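Local coordinates for nicotinate phosphoribosyltransferase (Porphyromonas gingivalis, PDB 2IM5), which probably catalyses the ATP-dependent joining of nicotinate to the phosphoribosyl group of 5-phosphoribosyl 1-diphosphate, the entry step of nicotinate salvage into NAD+, at residues H211-Y225 against D243-D255. Sequence-based numbering, arbitrary orientation.
Sequences HPHEWIQFHGAIYGY and DLGTVLTDTYTTD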
loop_
_atom_site.group_PDB
_atom_site.type_symbol
_atom_site.label_atom_id
_atom_site.label_comp_id
_atom_site.label_asym_id
_atom_site.label_seq_id
_atom_site.Cartn_x
_atom_site.Cartn_y
_atom_site.Cartn_z
ATOM N N HIS A 211 1.155 6.180 4.706
ATOM C CA HIS A 211 -0.291 6.045 4.835
ATOM C C HIS A 211 -0.750 5.725 3.407
ATOM O O HIS A 211 -0.076 6.077 2.438
ATOM C CB HIS A 211 -0.921 7.348 5.339
ATOM C CG HIS A 211 -1.013 8.421 4.299
ATOM N ND1 HIS A 211 -1.870 8.339 3.219
ATOM C CD2 HIS A 211 -0.344 9.588 4.158
ATOM C CE1 HIS A 211 -1.720 9.408 2.457
ATOM N NE2 HIS A 211 -0.801 10.181 3.004
ATOM N N PRO A 212 -1.892 5.048 3.255
ATOM C CA PRO A 212 -2.389 4.697 1.922
ATOM C C PRO A 212 -3.415 5.683 1.368
ATOM O O PRO A 212 -3.835 6.620 2.061
ATOM C CB PRO A 212 -3.004 3.336 2.158
ATOM C CG PRO A 212 -3.703 3.582 3.493
ATOM C CD PRO A 212 -2.667 4.358 4.301
ATOM N N HIS A 213 -3.822 5.443 0.120
ATOM C CA HIS A 213 -4.816 6.268 -0.547
ATOM C C HIS A 213 -6.163 6.162 0.158
ATOM O O HIS A 213 -6.895 7.147 0.223
ATOM C CB HIS A 213 -5.005 5.831 -2.004
ATOM C CG HIS A 213 -3.854 6.161 -2.900
ATOM N ND1 HIS A 213 -3.522 7.454 -3.245
ATOM C CD2 HIS A 213 -2.954 5.365 -3.522
ATOM C CE1 HIS A 213 -2.467 7.440 -4.040
ATOM N NE2 HIS A 213 -2.102 6.185 -4.223
ATOM N N GLU A 214 -6.491 4.976 0.681
ATOM C CA GLU A 214 -7.785 4.779 1.342
ATOM C C GLU A 214 -8.020 5.769 2.482
ATOM O O GLU A 214 -9.154 6.184 2.721
ATOM C CB GLU A 214 -7.937 3.337 1.865
ATOM C CG GLU A 214 -6.947 2.931 2.940
ATOM C CD GLU A 214 -7.254 1.562 3.548
ATOM O OE1 GLU A 214 -8.194 1.457 4.368
ATOM O OE2 GLU A 214 -6.553 0.589 3.203
ATOM N N TRP A 215 -6.946 6.149 3.171
ATOM C CA TRP A 215 -7.046 7.095 4.281
ATOM C C TRP A 215 -7.559 8.428 3.762
ATOM O O TRP A 215 -8.483 9.000 4.330
ATOM C CB TRP A 215 -5.679 7.273 4.951
ATOM C CG TRP A 215 -5.649 8.285 6.064
ATOM C CD1 TRP A 215 -4.954 9.465 6.078
ATOM C CD2 TRP A 215 -6.317 8.198 7.338
ATOM N NE1 TRP A 215 -5.145 10.111 7.276
ATOM C CE2 TRP A 215 -5.975 9.359 8.067
ATOM C CE3 TRP A 215 -7.168 7.254 7.929
ATOM C CZ2 TRP A 215 -6.453 9.601 9.360
ATOM C CZ3 TRP A 215 -7.650 7.495 9.218
ATOM C CH2 TRP A 215 -7.288 8.662 9.919
ATOM N N ILE A 216 -6.977 8.910 2.668
ATOM C CA ILE A 216 -7.403 10.179 2.078
ATOM C C ILE A 216 -8.802 10.034 1.480
ATOM O O ILE A 216 -9.649 10.903 1.631
ATOM C CB ILE A 216 -6.461 10.628 0.940
ATOM C CG1 ILE A 216 -5.004 10.593 1.397
ATOM C CG2 ILE A 216 -6.836 12.020 0.483
ATOM C CD1 ILE A 216 -4.701 11.493 2.530
ATOM N N GLN A 217 -9.024 8.930 0.776
ATOM C CA GLN A 217 -10.311 8.662 0.138
ATOM C C GLN A 217 -11.457 8.613 1.152
ATOM O O GLN A 217 -12.559 9.072 0.877
ATOM C CB GLN A 217 -10.231 7.339 -0.605
ATOM C CG GLN A 217 -9.365 7.380 -1.838
ATOM C CD GLN A 217 -9.303 6.026 -2.521
ATOM O OE1 GLN A 217 -8.604 5.122 -2.063
ATOM N NE2 GLN A 217 -10.058 5.870 -3.603
ATOM N N PHE A 218 -11.194 8.032 2.319
ATOM C CA PHE A 218 -12.210 7.959 3.359
ATOM C C PHE A 218 -12.598 9.392 3.717
ATOM O O PHE A 218 -13.781 9.720 3.797
ATOM C CB PHE A 218 -11.661 7.240 4.593
ATOM C CG PHE A 218 -12.578 7.288 5.779
ATOM C CD1 PHE A 218 -13.747 6.530 5.805
ATOM C CD2 PHE A 218 -12.284 8.107 6.872
ATOM C CE1 PHE A 218 -14.610 6.584 6.902
ATOM C CE2 PHE A 218 -13.142 8.168 7.973
ATOM C CZ PHE A 218 -14.304 7.407 7.991
ATOM N N HIS A 219 -11.589 10.246 3.906
ATOM C CA HIS A 219 -11.828 11.639 4.267
ATOM C C HIS A 219 -12.562 12.385 3.157
ATOM O O HIS A 219 -13.386 13.257 3.427
ATOM C CB HIS A 219 -10.499 12.329 4.603
ATOM C CG HIS A 219 -9.926 11.913 5.924
ATOM N ND1 HIS A 219 -10.132 12.629 7.084
ATOM C CD2 HIS A 219 -9.196 10.829 6.280
ATOM C CE1 HIS A 219 -9.554 12.004 8.095
ATOM N NE2 HIS A 219 -8.980 10.909 7.634
ATOM N N GLY A 220 -12.270 12.039 1.908
ATOM C CA GLY A 220 -12.941 12.699 0.806
ATOM C C GLY A 220 -14.419 12.346 0.771
ATOM O O GLY A 220 -15.268 13.186 0.489
ATOM N N ALA A 221 -14.732 11.090 1.065
ATOM C CA ALA A 221 -16.111 10.625 1.061
ATOM C C ALA A 221 -16.917 11.199 2.217
ATOM O O ALA A 221 -18.084 11.540 2.052
ATOM C CB ALA A 221 -16.143 9.104 1.115
ATOM N N ILE A 222 -16.290 11.304 3.386
ATOM C CA ILE A 222 -16.963 11.827 4.571
ATOM C C ILE A 222 -16.965 13.355 4.676
ATOM O O ILE A 222 -18.006 13.955 4.925
ATOM C CB ILE A 222 -16.320 11.253 5.868
ATOM C CG1 ILE A 222 -16.344 9.728 5.835
ATOM C CG2 ILE A 222 -17.056 11.767 7.089
ATOM C CD1 ILE A 222 -17.732 9.123 5.637
ATOM N N TYR A 223 -15.802 13.977 4.493
ATOM C CA TYR A 223 -15.674 15.430 4.614
ATOM C C TYR A 223 -15.760 16.240 3.323
ATOM O O TYR A 223 -15.796 17.462 3.366
ATOM C CB TYR A 223 -14.363 15.766 5.315
ATOM C CG TYR A 223 -14.271 15.195 6.699
ATOM C CD1 TYR A 223 -15.059 15.695 7.733
ATOM C CD2 TYR A 223 -13.420 14.130 6.975
ATOM C CE1 TYR A 223 -15.002 15.144 9.010
ATOM C CE2 TYR A 223 -13.354 13.572 8.248
ATOM C CZ TYR A 223 -14.149 14.082 9.258
ATOM O OH TYR A 223 -14.102 13.527 10.514
ATOM N N GLY A 224 -15.792 15.574 2.178
ATOM C CA GLY A 224 -15.856 16.301 0.927
ATOM C C GLY A 224 -14.476 16.437 0.316
ATOM O O GLY A 224 -13.460 16.301 1.013
ATOM N N TYR A 225 -14.440 16.734 -0.981
ATOM C CA TYR A 225 -13.183 16.859 -1.713
ATOM C C TYR A 225 -12.318 18.082 -1.407
ATOM O O TYR A 225 -11.095 17.983 -1.383
ATOM C CB TYR A 225 -13.473 16.782 -3.211
ATOM C CG TYR A 225 -14.179 15.498 -3.567
ATOM C CD1 TYR A 225 -13.517 14.272 -3.479
ATOM C CD2 TYR A 225 -15.528 15.496 -3.920
ATOM C CE1 TYR A 225 -14.174 13.082 -3.730
ATOM C CE2 TYR A 225 -16.204 14.307 -4.172
ATOM C CZ TYR A 225 -15.520 13.104 -4.076
ATOM O OH TYR A 225 -16.167 11.919 -4.322
ATOM N N ASP A 243 5.179 11.274 13.546
ATOM C CA ASP A 243 5.828 10.056 13.050
ATOM C C ASP A 243 5.164 9.682 11.723
ATOM O O ASP A 243 4.092 10.192 11.403
ATOM C CB ASP A 243 5.669 8.897 14.044
ATOM C CG ASP A 243 6.692 8.946 15.167
ATOM O OD1 ASP A 243 7.866 9.274 14.884
ATOM O OD2 ASP A 243 6.335 8.646 16.330
ATOM N N LEU A 244 5.801 8.806 10.956
ATOM C CA LEU A 244 5.246 8.372 9.673
ATOM C C LEU A 244 4.868 9.600 8.837
ATOM O O LEU A 244 3.792 9.654 8.238
ATOM C CB LEU A 244 4.003 7.501 9.916
ATOM C CG LEU A 244 4.174 6.401 10.975
ATOM C CD1 LEU A 244 2.869 5.630 11.145
ATOM C CD2 LEU A 244 5.308 5.461 10.563
ATOM N N GLY A 245 5.774 10.576 8.803
ATOM C CA GLY A 245 5.537 11.819 8.086
ATOM C C GLY A 245 5.664 11.882 6.571
ATOM O O GLY A 245 6.267 12.811 6.052
ATOM N N THR A 246 5.105 10.915 5.858
ATOM C CA THR A 246 5.149 10.930 4.397
ATOM C C THR A 246 3.718 11.070 3.916
ATOM O O THR A 246 2.813 10.466 4.485
ATOM C CB THR A 246 5.724 9.626 3.825
ATOM O OG1 THR A 246 7.066 9.456 4.286
ATOM C CG2 THR A 246 5.728 9.664 2.301
ATOM N N VAL A 247 3.493 11.873 2.886
ATOM C CA VAL A 247 2.137 12.038 2.398
ATOM C C VAL A 247 1.978 11.782 0.901
ATOM O O VAL A 247 2.839 12.145 0.096
ATOM C CB VAL A 247 1.600 13.450 2.743
ATOM C CG1 VAL A 247 2.441 14.513 2.058
ATOM C CG2 VAL A 247 0.126 13.566 2.330
ATOM N N LEU A 248 0.876 11.119 0.550
ATOM C CA LEU A 248 0.527 10.821 -0.832
ATOM C C LEU A 248 -0.167 12.060 -1.371
ATOM O O LEU A 248 -1.024 12.632 -0.700
ATOM C CB LEU A 248 -0.430 9.629 -0.899
ATOM C CG LEU A 248 0.211 8.255 -1.067
ATOM C CD1 LEU A 248 -0.846 7.174 -0.899
ATOM C CD2 LEU A 248 0.861 8.161 -2.446
ATOM N N THR A 249 0.177 12.459 -2.590
ATOM C CA THR A 249 -0.385 13.667 -3.178
ATOM C C THR A 249 -1.334 13.507 -4.361
ATOM O O THR A 249 -2.058 14.440 -4.689
ATOM C CB THR A 249 0.746 14.606 -3.648
ATOM O OG1 THR A 249 1.403 14.023 -4.782
ATOM C CG2 THR A 249 1.774 14.805 -2.539
ATOM N N ASP A 250 -1.361 12.337 -4.987
ATOM C CA ASP A 250 -2.191 12.152 -6.182
ATOM C C ASP A 250 -3.634 11.660 -6.036
ATOM O O ASP A 250 -4.321 11.501 -7.049
ATOM C CB ASP A 250 -1.453 11.227 -7.159
ATOM C CG ASP A 250 -1.390 9.787 -6.666
ATOM O OD1 ASP A 250 -1.412 9.576 -5.437
ATOM O OD2 ASP A 250 -1.309 8.860 -7.502
ATOM N N THR A 251 -4.095 11.432 -4.807
ATOM C CA THR A 251 -5.455 10.941 -4.596
ATOM C C THR A 251 -6.469 11.703 -5.435
ATOM O O THR A 251 -7.272 11.104 -6.139
ATOM C CB THR A 251 -5.871 11.036 -3.125
ATOM O OG1 THR A 251 -4.831 10.494 -2.305
ATOM C CG2 THR A 251 -7.168 10.243 -2.887
ATOM N N TYR A 252 -6.433 13.025 -5.359
ATOM C CA TYR A 252 -7.358 13.828 -6.147
ATOM C C TYR A 252 -6.554 14.713 -7.072
ATOM O O TYR A 252 -6.921 15.860 -7.309
ATOM C CB TYR A 252 -8.249 14.685 -5.235
ATOM C CG TYR A 252 -9.078 13.850 -4.293
ATOM C CD1 TYR A 252 -10.014 12.939 -4.780
ATOM C CD2 TYR A 252 -8.883 13.924 -2.918
ATOM C CE1 TYR A 252 -10.728 12.116 -3.924
ATOM C CE2 TYR A 252 -9.593 13.109 -2.048
ATOM C CZ TYR A 252 -10.512 12.203 -2.558
ATOM O OH TYR A 252 -11.206 11.376 -1.710
ATOM N N THR A 253 -5.452 14.164 -7.584
ATOM C CA THR A 253 -4.573 14.898 -8.480
ATOM C C THR A 253 -3.555 15.695 -7.674
ATOM O O THR A 253 -3.904 16.364 -6.699
ATOM C CB THR A 253 -5.396 15.847 -9.382
ATOM O OG1 THR A 253 -5.693 15.190 -10.625
ATOM C CG2 THR A 253 -4.690 17.137 -9.596
ATOM N N THR A 254 -2.293 15.614 -8.079
ATOM C CA THR A 254 -1.227 16.329 -7.399
ATOM C C THR A 254 -1.349 17.850 -7.529
ATOM O O THR A 254 -0.933 18.579 -6.628
ATOM C CB THR A 254 0.164 15.867 -7.905
ATOM O OG1 THR A 254 0.405 14.529 -7.453
ATOM C CG2 THR A 254 1.269 16.765 -7.360
ATOM N N ASP A 255 -1.925 18.334 -8.628
ATOM C CA ASP A 255 -2.094 19.778 -8.788
ATOM C C ASP A 255 -3.030 20.321 -7.707
ATOM O O ASP A 255 -2.801 21.406 -7.168
ATOM C CB ASP A 255 -2.651 20.130 -10.176
ATOM C CG ASP A 255 -1.620 19.933 -11.290
ATOM O OD1 ASP A 255 -0.408 19.861 -10.982
ATOM O OD2 ASP A 255 -2.018 19.866 -12.473
HETATM O O HOH W 1 2.570 8.268 5.749
HETATM O O HOH W 2 -13.016 9.566 -2.122
#
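L248 sets its CD1 methyl over the face of the imidazole of H213. CD1 lies 3.5 Å from the ring centroid and only 8° off the normal, a CH-pi contact. The ring edge serves a different partner: ND1 of H213 and OG1 of T251 form a straight but weak hydrogen bond of 3.4 Å, in the ring plane. H213 is predicted to become phosphorylated autocatalytically; it is unmodified here. OD2 of D250 is hydrogen-bonded to OG of S276. H211 sits on the other flank of L248. Its ND1 donates to the carbonyl O of P212 (2.9 Å), which helps to hold the ring's rotation, with NE2 toward the strand, 3.1 Å from L248 N. Water 1 links H211 N to the carbonyls of L244 and T246.

Further along, CG2 of T251, anti to its own backbone N (chi1 -48° for OG1), meets CG of Q217 and CG2 of I216. Y252 points its hydroxyl at the helix backbone, its OH 3.3 Å from G220 CA. Water 2 ties that hydroxyl to Q217 O. Y225 turns its edge to the Y252 face, an offset edge-to-face pair with planes at 79°.

The contact thus joins helix 213-223 to strand 246-248, which lies beside parallel strand 271-274 in what is probably the family's alpha/beta barrel, and to the loop after it. Helix 228-240 touches I216 and V247, and helix 379-389 packs against both tyrosines.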